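Mannan endo-1,4-beta-mannosidase (Cryptopygus antarcticus, PDB 4OOU) hydrolyses internal beta-1,4-mannosidic linkages in mannans, galactomannans and glucomannans, releasing mainly short manno-oligosaccharides from these polysaccharides. Local coordinates at residues N133-N138 against L179-G184; L145-S150 against K212-Q217; Q204-G209 against G241-L246; T221-S226 against G267-G272. All coordinates share one frame; numbering follows the deposited sequence.

All four contacts belong to one (beta/alpha)8 barrel. Contact 1, where strands 126-133 and 179-180 run out into loops, is closest to the catalytic site. Contact 3, its centre about 9 Å from that of contact 1, joins the loops after strands 179-180 and 238-241 and adds substrate-binding tryptophans. Contact 2, its centre about 13 Å from that of contact 1, joins the beginnings of helices 149-167 and 215-232. Contact 4 uses helix 215-232 again, centre to centre about 12 Å from contact 2. Along the chain, segments of contacts 1 and 2 alternate; contact 3 opens after contact 1 closes, alternating with contacts 2 and 4. Together they run from the catalytic strand ends to outer helix 215-232.

Contact 1: residues N133-N138 against L179-G184; sequences NGALQN and LNEPEG
The N-H of Gly134 reaches Asn180 O at 2.7 Å, lying in the plane of that carbonyl, although the bond is bent at the hydrogen (137°). It closes the short parallel bridge in which Asn133 pairs with Asn180. Leu179 packs beside it: with CG anti to its backbone N (chi1 -176°), the branch CD1 comes within 3.3 Å of Gly134 N and places hydrocarbon against the paired backbones. Glycine suits position 134, because a beta carbon would run into the same Asn180 O; its own carbonyl is taken by Thr185 OG1. Gly184 is equally constrained, since its CA approaches Ala135 O to 3.6 Å and any side chain would strike that oxygen.

Here two neighbouring strands of the (beta/alpha)8 barrel end at the active site, and the Asn-Glu pair that follows is a hallmark of the GH5 family. The side chains of Asn133 and Asn180 run side by side in the same direction, their amide planes 35° apart. Asn180, which binds substrate, has its OD1 held by Arg81, while its ND2 bonds to a Tris molecule probably carried over from crystallisation. Glu181, the probable proton donor/acceptor, bonds through OE2 to His280 and to the same Tris. The small methyl of Ala135 lies beside both residues, its CB 3.9 Å from Glu181 OE1 and 3.9 Å from Asn180 ND2.

Contact 2: residues L145-S150 against K212-Q217; sequences LFWDES and KFPMKQ
Phe146 meets Phe213 from its first side-chain atom onward: CB lies 3.5 Å from Phe213 CD1. CG stays over the same part of that ring, CE1 passes Phe213 CZ at 3.5 Å, and the far atom CZ faces Phe213 CE2. On the CD2 side the ring edge faces Gln217 O. The two phenyl groups form a face-to-face stack with centroids 3.8 Å apart, though their planes are inclined by 29°. The opposite face of Phe213 is covered by Lys212 CB, so this ring is sandwiched between aliphatic and aromatic carbon.

Both segments lead into helices of the (beta/alpha)8 barrel, and the contact joins the beginnings of two neighbours, 149-167 and 215-232. Asp148 is the N-cap of the first: its OD1 accepts from Ser150 OG at 2.6 Å, weakly from Ser150 N, and also from Lys151 N. Pro214 occupies the N-cap of the second, where its missing N-H costs no helical bond.

Trp147, a substrate-binding residue, spreads its large indole along this junction. Gln217 CG stands anti to its carbonyl carbon (chi1 -60°) and the chain bends at chi2, which lays CG over the six-membered ring, 4.0 Å from the centroid, in a CH-pi contact, with the amide plane nearly parallel to the indole. Trp147 CH2 touches Pro214 CD at 3.5 Å, while Lys212 O lies at the indole edge, in the ring plane, 3.6 Å from CZ2.

Contact 3: residues Q204-G209 against G241-L246; sequences QGAGWG and GSWSEL
Trp208 and Trp243 meet in the loops above the (beta/alpha)8 barrel, where the chain leaving strands 179-180 and 238-241 lines the substrate cleft; both tryptophans bind substrate. The six-membered ring of Trp208 brings CZ3 over one face of the Trp243 indole, offset toward its rim and 3.8 Å from Trp243 CD1. CH2 of Trp208 also lies 3.8 Å from Trp243 CB. With planes inclined by 41° and the two side chains sliding past each other in opposite directions, the pair is oblique. Flat indoles suit such a cleft, where they can pack on each other and are of a kind that commonly stacks on sugars, as they may do here.

Trp208 gets there with CG lodged between its backbone N and carbonyl carbon (chi1 75°), which swings the ring toward Trp243. The opposite face of Trp243 rests on Ser244 CB, and its edge meets Gln204 O, lying in the ring plane 3.8 Å from CZ2. Ala206 CB touches Trp243 CH2 loosely at 4.4 Å. Were Trp243 an alanine, the Trp208 ring would probably be freer to turn, a gap would open between Trp208 and Ser244, and Gln204 O would lose the ring edge beside it.

Further out, Glu183 serves both loops: its OE1 accepts from Trp243 N, and its backbone bonds to that of Gly207. Gly205 and Gly207 have positive phi values, 107° for the first, at which a beta carbon would jam against the preceding carbonyl. At the outer end Gln204 CB lies 4.3 Å from Leu246 CD2.

Contact 4: residues T221-S226 against G267-G272; sequences TINWIS and GGKSNG
Asn223 spends both ends of its side-chain amide on the backbone of the 267-272 loop. ND2 donates twice, to Lys269 O at 2.8 Å in a nearly straight bond (169°) and to Gly272 O at 2.8 Å, and both acceptors lie close to the amide plane. OD1 accepts from Lys269 N at 3.0 Å, on a lone pair. Since CG stands anti to the backbone N (chi1 -179°), the amide extends from the helix into the loop, and three bonds fix its rotation.

Lys269 O is shared more widely: besides ND2 it takes Gly272 N across a type I turn and Thr264 OG1. In the (beta/alpha)8 barrel this joins helix 215-232 to the loop that carries the chain from helix 260-267 toward strand 277-281. A leucine in place of Asn223 would probably leave Lys269 N and Gly272 O facing an apolar branch without their mates, and the turn freer to shift.

Glycines make the close approach possible. A beta carbon on Gly272 would strike Asn223 O, and one on Gly267 would collide with Asn223 OD1; Gly268 has the positive phi that favours glycine. Trp224 NE1 bonds weakly to Gly267 O at 3.2 Å, and Lys269 CE lies over the indole face, 4.2 Å from the centroid of the five-membered ring, a CH-pi contact that suits a long aliphatic chain. Ser226 OG bonds to Ile273 O just beyond the loop, while its CB packs 3.6 Å from Gly272 C; Asn271 OD1 pairs with Ser227 OG.

Contact 1: residues N133-N138 against L179-G184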
loop_
_atom_site.group_PDB
_atom_site.type_symbol
_atom_site.label_atom_id
_atom_site.label_comp_id
_atom_site.label_asym_id
_atom_site.label_seq_id
_atom_site.Cartn_x
_atom_site.Cartn_y
_atom_site.Cartn_z
ATOM N N ASN A 133 3.126 6.710 6.879
ATOM C CA ASN A 133 3.935 5.616 7.419
ATOM C C ASN A 133 3.436 5.240 8.803
ATOM O O ASN A 133 3.124 6.129 9.558
ATOM C CB ASN A 133 5.372 6.069 7.513
ATOM C CG ASN A 133 6.360 4.928 7.572
ATOM O OD1 ASN A 133 7.544 5.164 7.861
ATOM N ND2 ASN A 133 5.924 3.692 7.280
ATOM N N GLY A 134 3.341 3.941 9.111
ATOM C CA GLY A 134 3.144 3.455 10.480
ATOM C C GLY A 134 4.363 2.690 11.004
ATOM O O GLY A 134 4.507 2.464 12.217
ATOM N N ALA A 135 5.249 2.281 10.112
ATOM C CA ALA A 135 6.509 1.624 10.532
ATOM C C ALA A 135 7.267 2.535 11.502
ATOM O O ALA A 135 7.592 2.161 12.614
ATOM C CB ALA A 135 7.386 1.284 9.315
ATOM N N LEU A 136 7.509 3.754 11.028
ATOM C CA LEU A 136 8.046 4.856 11.795
ATOM C C LEU A 136 7.001 5.968 11.641
ATOM O O LEU A 136 6.361 6.100 10.591
ATOM C CB LEU A 136 9.394 5.271 11.215
ATOM C CG LEU A 136 10.733 4.682 11.746
ATOM C CD1 LEU A 136 10.683 3.251 12.321
ATOM C CD2 LEU A 136 11.833 4.819 10.679
ATOM N N GLN A 137 6.777 6.733 12.704
ATOM C CA GLN A 137 5.896 7.914 12.617
ATOM C C GLN A 137 6.274 8.902 13.715
ATOM O O GLN A 137 5.608 9.013 14.746
ATOM C CB GLN A 137 4.429 7.509 12.729
ATOM C CG GLN A 137 3.441 8.643 12.489
ATOM C CD GLN A 137 3.688 9.359 11.180
ATOM O OE1 GLN A 137 3.501 8.781 10.093
ATOM N NE2 GLN A 137 4.097 10.636 11.265
ATOM N N ASN A 138 7.364 9.618 13.453
ATOM C CA ASN A 138 8.051 10.434 14.451
ATOM C C ASN A 138 7.535 11.861 14.493
ATOM O O ASN A 138 8.222 12.747 14.994
ATOM C CB ASN A 138 9.549 10.430 14.143
ATOM C CG ASN A 138 10.184 9.062 14.343
ATOM O OD1 ASN A 138 10.759 8.470 13.417
ATOM N ND2 ASN A 138 10.103 8.568 15.561
ATOM N N LEU A 179 -2.135 3.389 5.526
ATOM C CA LEU A 179 -1.050 3.363 6.496
ATOM C C LEU A 179 -0.178 2.153 6.209
ATOM O O LEU A 179 -0.686 1.078 5.903
ATOM C CB LEU A 179 -1.640 3.316 7.888
ATOM C CG LEU A 179 -0.669 3.370 9.066
ATOM C CD1 LEU A 179 0.085 4.700 9.132
ATOM C CD2 LEU A 179 -1.429 3.116 10.360
ATOM N N ASN A 180 1.136 2.350 6.245
ATOM C CA ASN A 180 2.092 1.293 5.921
ATOM C C ASN A 180 2.621 0.700 7.236
ATOM O O ASN A 180 3.020 1.455 8.143
ATOM C CB ASN A 180 3.259 1.866 5.112
ATOM C CG ASN A 180 4.465 0.904 5.042
ATOM O OD1 ASN A 180 4.479 -0.019 4.221
ATOM N ND2 ASN A 180 5.460 1.107 5.910
ATOM N N GLU A 181 2.637 -0.623 7.336
ATOM C CA GLU A 181 3.132 -1.311 8.540
ATOM C C GLU A 181 2.640 -0.667 9.862
ATOM O O GLU A 181 3.414 -0.147 10.671
ATOM C CB GLU A 181 4.672 -1.480 8.482
ATOM C CG GLU A 181 5.113 -2.164 7.180
ATOM C CD GLU A 181 6.514 -2.781 7.203
ATOM O OE1 GLU A 181 7.349 -2.472 8.112
ATOM O OE2 GLU A 181 6.776 -3.597 6.271
ATOM N N PRO A 182 1.325 -0.683 10.064
ATOM C CA PRO A 182 0.754 -0.117 11.279
ATOM C C PRO A 182 1.332 -0.750 12.532
ATOM O O PRO A 182 1.246 -0.160 13.594
ATOM C CB PRO A 182 -0.729 -0.489 11.172
ATOM C CG PRO A 182 -0.978 -0.691 9.713
ATOM C CD PRO A 182 0.301 -1.227 9.153
ATOM N N GLU A 183 1.893 -1.947 12.395
ATOM C CA GLU A 183 2.425 -2.735 13.526
ATOM C C GLU A 183 3.711 -2.158 14.083
ATOM O O GLU A 183 4.143 -2.535 15.192
ATOM C CB GLU A 183 2.692 -4.196 13.120
ATOM C CG GLU A 183 1.458 -4.923 12.601
ATOM C CD GLU A 183 1.135 -4.595 11.144
ATOM O OE1 GLU A 183 2.108 -4.394 10.356
ATOM O OE2 GLU A 183 -0.085 -4.552 10.811
ATOM N N GLY A 184 4.316 -1.257 13.313
ATOM C CA GLY A 184 5.530 -0.575 13.721
ATOM C C GLY A 184 5.350 0.305 14.944
ATOM O O GLY A 184 6.189 0.319 15.822
#

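Contact 2: residues L145-S150 against K212-Q217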
loop_
_atom_site.group_PDB
_atom_site.type_symbol
_atom_site.label_atom_id
_atom_site.label_comp_id
_atom_site.label_asym_id
_atom_site.label_seq_id
_atom_site.Cartn_x
_atom_site.Cartn_y
_atom_site.Cartn_z
ATOM N N LEU A 145 -3.400 12.561 15.076
ATOM C CA LEU A 145 -4.503 12.169 14.194
ATOM C C LEU A 145 -5.152 10.850 14.655
ATOM O O LEU A 145 -6.347 10.643 14.466
ATOM C CB LEU A 145 -4.031 12.070 12.740
ATOM C CG LEU A 145 -4.189 13.294 11.822
ATOM C CD1 LEU A 145 -4.157 14.646 12.532
ATOM C CD2 LEU A 145 -3.131 13.241 10.725
ATOM N N PHE A 146 -4.356 9.971 15.253
ATOM C CA PHE A 146 -4.868 8.734 15.851
ATOM C C PHE A 146 -5.756 8.923 17.070
ATOM O O PHE A 146 -6.583 8.069 17.344
ATOM C CB PHE A 146 -3.719 7.809 16.225
ATOM C CG PHE A 146 -3.068 7.206 15.043
ATOM C CD1 PHE A 146 -2.004 7.825 14.439
ATOM C CD2 PHE A 146 -3.589 6.071 14.469
ATOM C CE1 PHE A 146 -1.424 7.285 13.308
ATOM C CE2 PHE A 146 -3.014 5.514 13.342
ATOM C CZ PHE A 146 -1.925 6.121 12.762
ATOM N N TRP A 147 -5.594 10.019 17.805
ATOM C CA TRP A 147 -6.357 10.204 19.021
ATOM C C TRP A 147 -7.497 11.249 18.934
ATOM O O TRP A 147 -8.566 11.037 19.515
ATOM C CB TRP A 147 -5.408 10.548 20.134
ATOM C CG TRP A 147 -4.366 9.510 20.421
ATOM C CD1 TRP A 147 -3.099 9.495 19.953
ATOM C CD2 TRP A 147 -4.493 8.363 21.272
ATOM N NE1 TRP A 147 -2.410 8.409 20.455
ATOM C CE2 TRP A 147 -3.243 7.704 21.276
ATOM C CE3 TRP A 147 -5.543 7.829 22.042
ATOM C CZ2 TRP A 147 -3.007 6.536 22.003
ATOM C CZ3 TRP A 147 -5.314 6.661 22.768
ATOM C CH2 TRP A 147 -4.046 6.031 22.750
ATOM N N ASP A 148 -7.287 12.336 18.185
ATOM C CA ASP A 148 -8.186 13.507 18.187
ATOM C C ASP A 148 -9.179 13.523 17.020
ATOM O O ASP A 148 -8.833 13.898 15.897
ATOM C CB ASP A 148 -7.335 14.781 18.161
ATOM C CG ASP A 148 -8.101 16.033 18.539
ATOM O OD1 ASP A 148 -9.224 16.288 18.044
ATOM O OD2 ASP A 148 -7.531 16.802 19.321
ATOM N N GLU A 149 -10.428 13.172 17.307
ATOM C CA GLU A 149 -11.461 13.112 16.286
ATOM C C GLU A 149 -11.580 14.398 15.470
ATOM O O GLU A 149 -11.852 14.328 14.278
ATOM C CB GLU A 149 -12.824 12.778 16.899
ATOM C CG GLU A 149 -12.880 11.460 17.662
ATOM C CD GLU A 149 -14.291 10.934 17.880
ATOM O OE1 GLU A 149 -15.292 11.623 17.523
ATOM O OE2 GLU A 149 -14.391 9.801 18.414
ATOM N N SER A 150 -11.391 15.569 16.081
ATOM C CA SER A 150 -11.535 16.855 15.334
ATOM C C SER A 150 -10.349 17.112 14.412
ATOM O O SER A 150 -10.516 17.621 13.291
ATOM C CB SER A 150 -11.752 18.066 16.270
ATOM O OG SER A 150 -10.677 18.240 17.186
ATOM N N LYS A 212 3.139 3.362 20.270
ATOM C CA LYS A 212 2.313 4.588 20.351
ATOM C C LYS A 212 0.801 4.383 20.364
ATOM O O LYS A 212 0.094 5.050 21.102
ATOM C CB LYS A 212 2.655 5.532 19.177
ATOM C CG LYS A 212 4.154 5.742 18.994
ATOM C CD LYS A 212 4.463 6.760 17.913
ATOM C CE LYS A 212 5.967 6.820 17.630
ATOM N NZ LYS A 212 6.746 7.449 18.735
ATOM N N PHE A 213 0.309 3.490 19.518
ATOM C CA PHE A 213 -1.119 3.367 19.272
ATOM C C PHE A 213 -1.663 1.970 19.615
ATOM O O PHE A 213 -1.104 0.955 19.197
ATOM C CB PHE A 213 -1.423 3.613 17.798
ATOM C CG PHE A 213 -0.674 4.770 17.190
ATOM C CD1 PHE A 213 -0.949 6.068 17.577
ATOM C CD2 PHE A 213 0.274 4.556 16.195
ATOM C CE1 PHE A 213 -0.275 7.121 17.013
ATOM C CE2 PHE A 213 0.947 5.620 15.628
ATOM C CZ PHE A 213 0.676 6.903 16.040
ATOM N N PRO A 214 -2.781 1.908 20.349
ATOM C CA PRO A 214 -3.458 0.639 20.468
ATOM C C PRO A 214 -4.233 0.286 19.187
ATOM O O PRO A 214 -4.751 1.179 18.468
ATOM C CB PRO A 214 -4.416 0.865 21.638
ATOM C CG PRO A 214 -3.912 2.079 22.336
ATOM C CD PRO A 214 -3.364 2.918 21.240
ATOM N N MET A 215 -4.317 -1.013 18.909
ATOM C CA MET A 215 -5.004 -1.465 17.720
ATOM C C MET A 215 -6.305 -0.724 17.541
ATOM O O MET A 215 -6.667 -0.383 16.415
ATOM C CB MET A 215 -5.292 -2.947 17.789
ATOM C CG MET A 215 -5.643 -3.543 16.446
ATOM S SD MET A 215 -4.170 -3.764 15.462
ATOM C CE MET A 215 -4.774 -2.976 13.983
ATOM N N LYS A 216 -7.014 -0.468 18.636
ATOM C CA LYS A 216 -8.288 0.212 18.510
ATOM C C LYS A 216 -8.136 1.555 17.791
ATOM O O LYS A 216 -8.915 1.860 16.895
ATOM C CB LYS A 216 -8.994 0.414 19.858
ATOM C CG LYS A 216 -10.317 1.171 19.673
ATOM C CD LYS A 216 -11.268 1.131 20.858
ATOM C CE LYS A 216 -12.628 1.617 20.387
ATOM N NZ LYS A 216 -13.577 1.775 21.512
ATOM N N GLN A 217 -7.160 2.363 18.191
ATOM C CA GLN A 217 -6.983 3.667 17.546
ATOM C C GLN A 217 -6.496 3.495 16.128
ATOM O O GLN A 217 -7.034 4.133 15.205
ATOM C CB GLN A 217 -6.048 4.576 18.324
ATOM C CG GLN A 217 -6.541 4.879 19.731
ATOM C CD GLN A 217 -7.943 5.435 19.734
ATOM O OE1 GLN A 217 -8.216 6.485 19.142
ATOM N NE2 GLN A 217 -8.858 4.719 20.391
#

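Contact 3: residues Q204-G209 against G241-L246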
loop_
_atom_site.group_PDB
_atom_site.type_symbol
_atom_site.label_atom_id
_atom_site.label_comp_id
_atom_site.label_asym_id
_atom_site.label_seq_id
_atom_site.Cartn_x
_atom_site.Cartn_y
_atom_site.Cartn_z
ATOM N N GLN A 204 6.752 -11.140 18.806
ATOM C CA GLN A 204 6.989 -11.274 17.376
ATOM C C GLN A 204 7.705 -10.028 16.803
ATOM O O GLN A 204 8.110 -10.039 15.656
ATOM C CB GLN A 204 5.675 -11.560 16.639
ATOM C CG GLN A 204 4.915 -12.780 17.162
ATOM C CD GLN A 204 5.556 -14.113 16.790
ATOM O OE1 GLN A 204 6.743 -14.199 16.416
ATOM N NE2 GLN A 204 4.763 -15.172 16.887
ATOM N N GLY A 205 7.850 -8.967 17.606
ATOM C CA GLY A 205 8.699 -7.823 17.275
ATOM C C GLY A 205 7.981 -6.540 16.871
ATOM O O GLY A 205 8.643 -5.565 16.516
ATOM N N ALA A 206 6.645 -6.525 16.928
ATOM C CA ALA A 206 5.893 -5.306 16.665
ATOM C C ALA A 206 6.289 -4.273 17.700
ATOM O O ALA A 206 6.857 -4.624 18.746
ATOM C CB ALA A 206 4.393 -5.554 16.720
ATOM N N GLY A 207 5.982 -3.008 17.409
ATOM C CA GLY A 207 6.290 -1.895 18.307
ATOM C C GLY A 207 7.664 -1.322 18.067
ATOM O O GLY A 207 8.114 -0.476 18.819
ATOM N N TRP A 208 8.340 -1.763 17.014
ATOM C CA TRP A 208 9.756 -1.419 16.818
ATOM C C TRP A 208 9.963 0.103 16.590
ATOM O O TRP A 208 11.062 0.657 16.854
ATOM C CB TRP A 208 10.376 -2.266 15.673
ATOM C CG TRP A 208 10.003 -1.869 14.269
ATOM C CD1 TRP A 208 10.651 -0.965 13.468
ATOM C CD2 TRP A 208 8.914 -2.369 13.492
ATOM N NE1 TRP A 208 10.014 -0.865 12.256
ATOM C CE2 TRP A 208 8.951 -1.715 12.247
ATOM C CE3 TRP A 208 7.907 -3.292 13.732
ATOM C CZ2 TRP A 208 8.019 -1.957 11.248
ATOM C CZ3 TRP A 208 6.973 -3.539 12.723
ATOM C CH2 TRP A 208 7.044 -2.875 11.501
ATOM N N GLY A 209 8.906 0.760 16.103
ATOM C CA GLY A 209 8.924 2.200 15.930
ATOM C C GLY A 209 8.526 2.949 17.183
ATOM O O GLY A 209 8.378 4.154 17.174
ATOM N N GLY A 241 -0.946 -2.103 4.262
ATOM C CA GLY A 241 0.136 -3.065 4.031
ATOM C C GLY A 241 0.773 -3.477 5.352
ATOM O O GLY A 241 1.568 -2.729 5.927
ATOM N N SER A 242 0.392 -4.641 5.857
ATOM C CA SER A 242 0.982 -5.114 7.102
ATOM C C SER A 242 2.414 -5.551 6.936
ATOM O O SER A 242 2.842 -5.958 5.840
ATOM C CB SER A 242 0.177 -6.245 7.714
ATOM O OG SER A 242 -0.956 -5.687 8.365
ATOM N N TRP A 243 3.148 -5.482 8.039
ATOM C CA TRP A 243 4.569 -5.845 8.018
ATOM C C TRP A 243 4.821 -7.320 7.779
ATOM O O TRP A 243 5.890 -7.666 7.340
ATOM C CB TRP A 243 5.281 -5.331 9.273
ATOM C CG TRP A 243 5.866 -6.269 10.244
ATOM C CD1 TRP A 243 7.214 -6.512 10.445
ATOM C CD2 TRP A 243 5.178 -6.968 11.282
ATOM N NE1 TRP A 243 7.385 -7.357 11.529
ATOM C CE2 TRP A 243 6.158 -7.645 12.061
ATOM C CE3 TRP A 243 3.834 -7.098 11.631
ATOM C CZ2 TRP A 243 5.828 -8.443 13.143
ATOM C CZ3 TRP A 243 3.505 -7.910 12.713
ATOM C CH2 TRP A 243 4.509 -8.575 13.455
ATOM N N SER A 244 3.802 -8.156 8.006
ATOM C CA SER A 244 3.931 -9.618 8.030
ATOM C C SER A 244 2.586 -10.247 7.789
ATOM O O SER A 244 1.563 -9.612 8.007
ATOM C CB SER A 244 4.327 -10.041 9.434
ATOM O OG SER A 244 4.692 -11.384 9.454
ATOM N N GLU A 245 2.595 -11.515 7.399
ATOM C CA GLU A 245 1.380 -12.353 7.337
ATOM C C GLU A 245 0.536 -12.373 8.634
ATOM O O GLU A 245 -0.705 -12.454 8.557
ATOM C CB GLU A 245 1.784 -13.783 6.947
ATOM C CG GLU A 245 2.576 -14.560 8.011
ATOM C CD GLU A 245 4.083 -14.360 7.999
ATOM O OE1 GLU A 245 4.653 -13.628 7.150
ATOM O OE2 GLU A 245 4.722 -14.967 8.890
ATOM N N LEU A 246 1.230 -12.263 9.791
ATOM C CA LEU A 246 0.689 -12.451 11.168
ATOM C C LEU A 246 -0.597 -11.734 11.549
ATOM O O LEU A 246 -1.266 -12.076 12.556
ATOM C CB LEU A 246 1.734 -11.998 12.193
ATOM C CG LEU A 246 2.842 -12.940 12.702
ATOM C CD1 LEU A 246 2.961 -14.282 12.003
ATOM C CD2 LEU A 246 4.185 -12.229 12.651
#

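Contact 4: residues T221-S226 against G267-G272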
loop_
_atom_site.group_PDB
_atom_site.type_symbol
_atom_site.label_atom_id
_atom_site.label_comp_id
_atom_site.label_asym_id
_atom_site.label_seq_id
_atom_site.Cartn_x
_atom_site.Cartn_y
_atom_site.Cartn_z
ATOM N N THR A 221 -8.705 4.866 13.177
ATOM C CA THR A 221 -8.099 5.851 12.309
ATOM C C THR A 221 -8.181 5.415 10.853
ATOM O O THR A 221 -8.563 6.215 9.979
ATOM C CB THR A 221 -6.665 6.126 12.739
ATOM O OG1 THR A 221 -6.705 6.645 14.060
ATOM C CG2 THR A 221 -6.007 7.126 11.835
ATOM N N ILE A 222 -7.881 4.148 10.577
ATOM C CA ILE A 222 -7.918 3.746 9.179
ATOM C C ILE A 222 -9.379 3.611 8.684
ATOM O O ILE A 222 -9.682 3.965 7.550
ATOM C CB ILE A 222 -6.838 2.658 8.724
ATOM C CG1 ILE A 222 -7.410 1.674 7.715
ATOM C CG2 ILE A 222 -6.082 1.908 9.848
ATOM C CD1 ILE A 222 -7.915 0.419 8.343
ATOM N N ASN A 223 -10.285 3.207 9.559
ATOM C CA ASN A 223 -11.721 3.180 9.232
ATOM C C ASN A 223 -12.233 4.549 8.779
ATOM O O ASN A 223 -12.768 4.683 7.665
ATOM C CB ASN A 223 -12.528 2.667 10.441
ATOM C CG ASN A 223 -14.030 2.589 10.179
ATOM O OD1 ASN A 223 -14.825 3.119 10.968
ATOM N ND2 ASN A 223 -14.426 1.909 9.082
ATOM N N TRP A 224 -12.011 5.567 9.609
ATOM C CA TRP A 224 -12.460 6.907 9.263
ATOM C C TRP A 224 -11.860 7.352 7.946
ATOM O O TRP A 224 -12.548 7.971 7.128
ATOM C CB TRP A 224 -12.093 7.930 10.328
ATOM C CG TRP A 224 -12.938 7.876 11.538
ATOM C CD1 TRP A 224 -13.408 6.767 12.141
ATOM C CD2 TRP A 224 -13.383 8.987 12.331
ATOM N NE1 TRP A 224 -14.120 7.097 13.254
ATOM C CE2 TRP A 224 -14.123 8.454 13.404
ATOM C CE3 TRP A 224 -13.228 10.382 12.241
ATOM C CZ2 TRP A 224 -14.721 9.260 14.393
ATOM C CZ3 TRP A 224 -13.831 11.194 13.225
ATOM C CH2 TRP A 224 -14.563 10.621 14.289
ATOM N N ILE A 225 -10.572 7.055 7.738
ATOM C CA ILE A 225 -9.907 7.545 6.544
ATOM C C ILE A 225 -10.425 6.892 5.261
ATOM O O ILE A 225 -10.711 7.591 4.281
ATOM C CB ILE A 225 -8.391 7.431 6.666
ATOM C CG1 ILE A 225 -7.889 8.395 7.743
ATOM C CG2 ILE A 225 -7.722 7.796 5.348
ATOM C CD1 ILE A 225 -6.449 8.138 8.152
ATOM N N SER A 226 -10.568 5.562 5.277
ATOM C CA SER A 226 -11.174 4.824 4.160
ATOM C C SER A 226 -12.584 5.328 3.889
ATOM O O SER A 226 -13.008 5.500 2.732
ATOM C CB SER A 226 -11.252 3.344 4.494
ATOM O OG SER A 226 -11.845 2.602 3.452
ATOM N N GLY A 267 -14.599 2.283 14.288
ATOM C CA GLY A 267 -14.836 3.690 14.036
ATOM C C GLY A 267 -16.226 3.971 13.535
ATOM O O GLY A 267 -16.598 5.126 13.377
ATOM N N GLY A 268 -16.968 2.905 13.259
ATOM C CA GLY A 268 -18.393 2.997 13.112
ATOM C C GLY A 268 -18.761 3.525 11.771
ATOM O O GLY A 268 -19.899 3.894 11.564
ATOM N N LYS A 269 -17.796 3.569 10.859
ATOM C CA LYS A 269 -18.062 4.029 9.508
ATOM C C LYS A 269 -18.094 2.785 8.643
ATOM O O LYS A 269 -17.138 1.990 8.591
ATOM C CB LYS A 269 -17.087 5.121 9.052
ATOM C CG LYS A 269 -17.217 6.364 9.936
ATOM C CD LYS A 269 -17.139 7.692 9.189
ATOM C CE LYS A 269 -16.893 8.869 10.139
ATOM N NZ LYS A 269 -18.143 9.613 10.453
ATOM N N SER A 270 -19.255 2.611 8.020
ATOM C CA SER A 270 -19.672 1.316 7.557
ATOM C C SER A 270 -19.007 0.980 6.230
ATOM O O SER A 270 -18.798 -0.186 5.924
ATOM C CB SER A 270 -21.210 1.261 7.468
ATOM O OG SER A 270 -21.656 1.807 6.255
ATOM N N ASN A 271 -18.691 2.006 5.448
ATOM C CA ASN A 271 -17.953 1.852 4.190
ATOM C C ASN A 271 -16.469 2.209 4.340
ATOM O O ASN A 271 -15.838 2.646 3.398
ATOM C CB ASN A 271 -18.589 2.735 3.108
ATOM C CG ASN A 271 -18.293 4.194 3.310
ATOM O OD1 ASN A 271 -17.956 4.636 4.415
ATOM N ND2 ASN A 271 -18.364 4.945 2.238
ATOM N N GLY A 272 -15.912 2.016 5.538
ATOM C CA GLY A 272 -14.531 2.363 5.800
ATOM C C GLY A 272 -13.762 1.082 5.805
ATOM O O GLY A 272 -13.234 0.664 6.865
#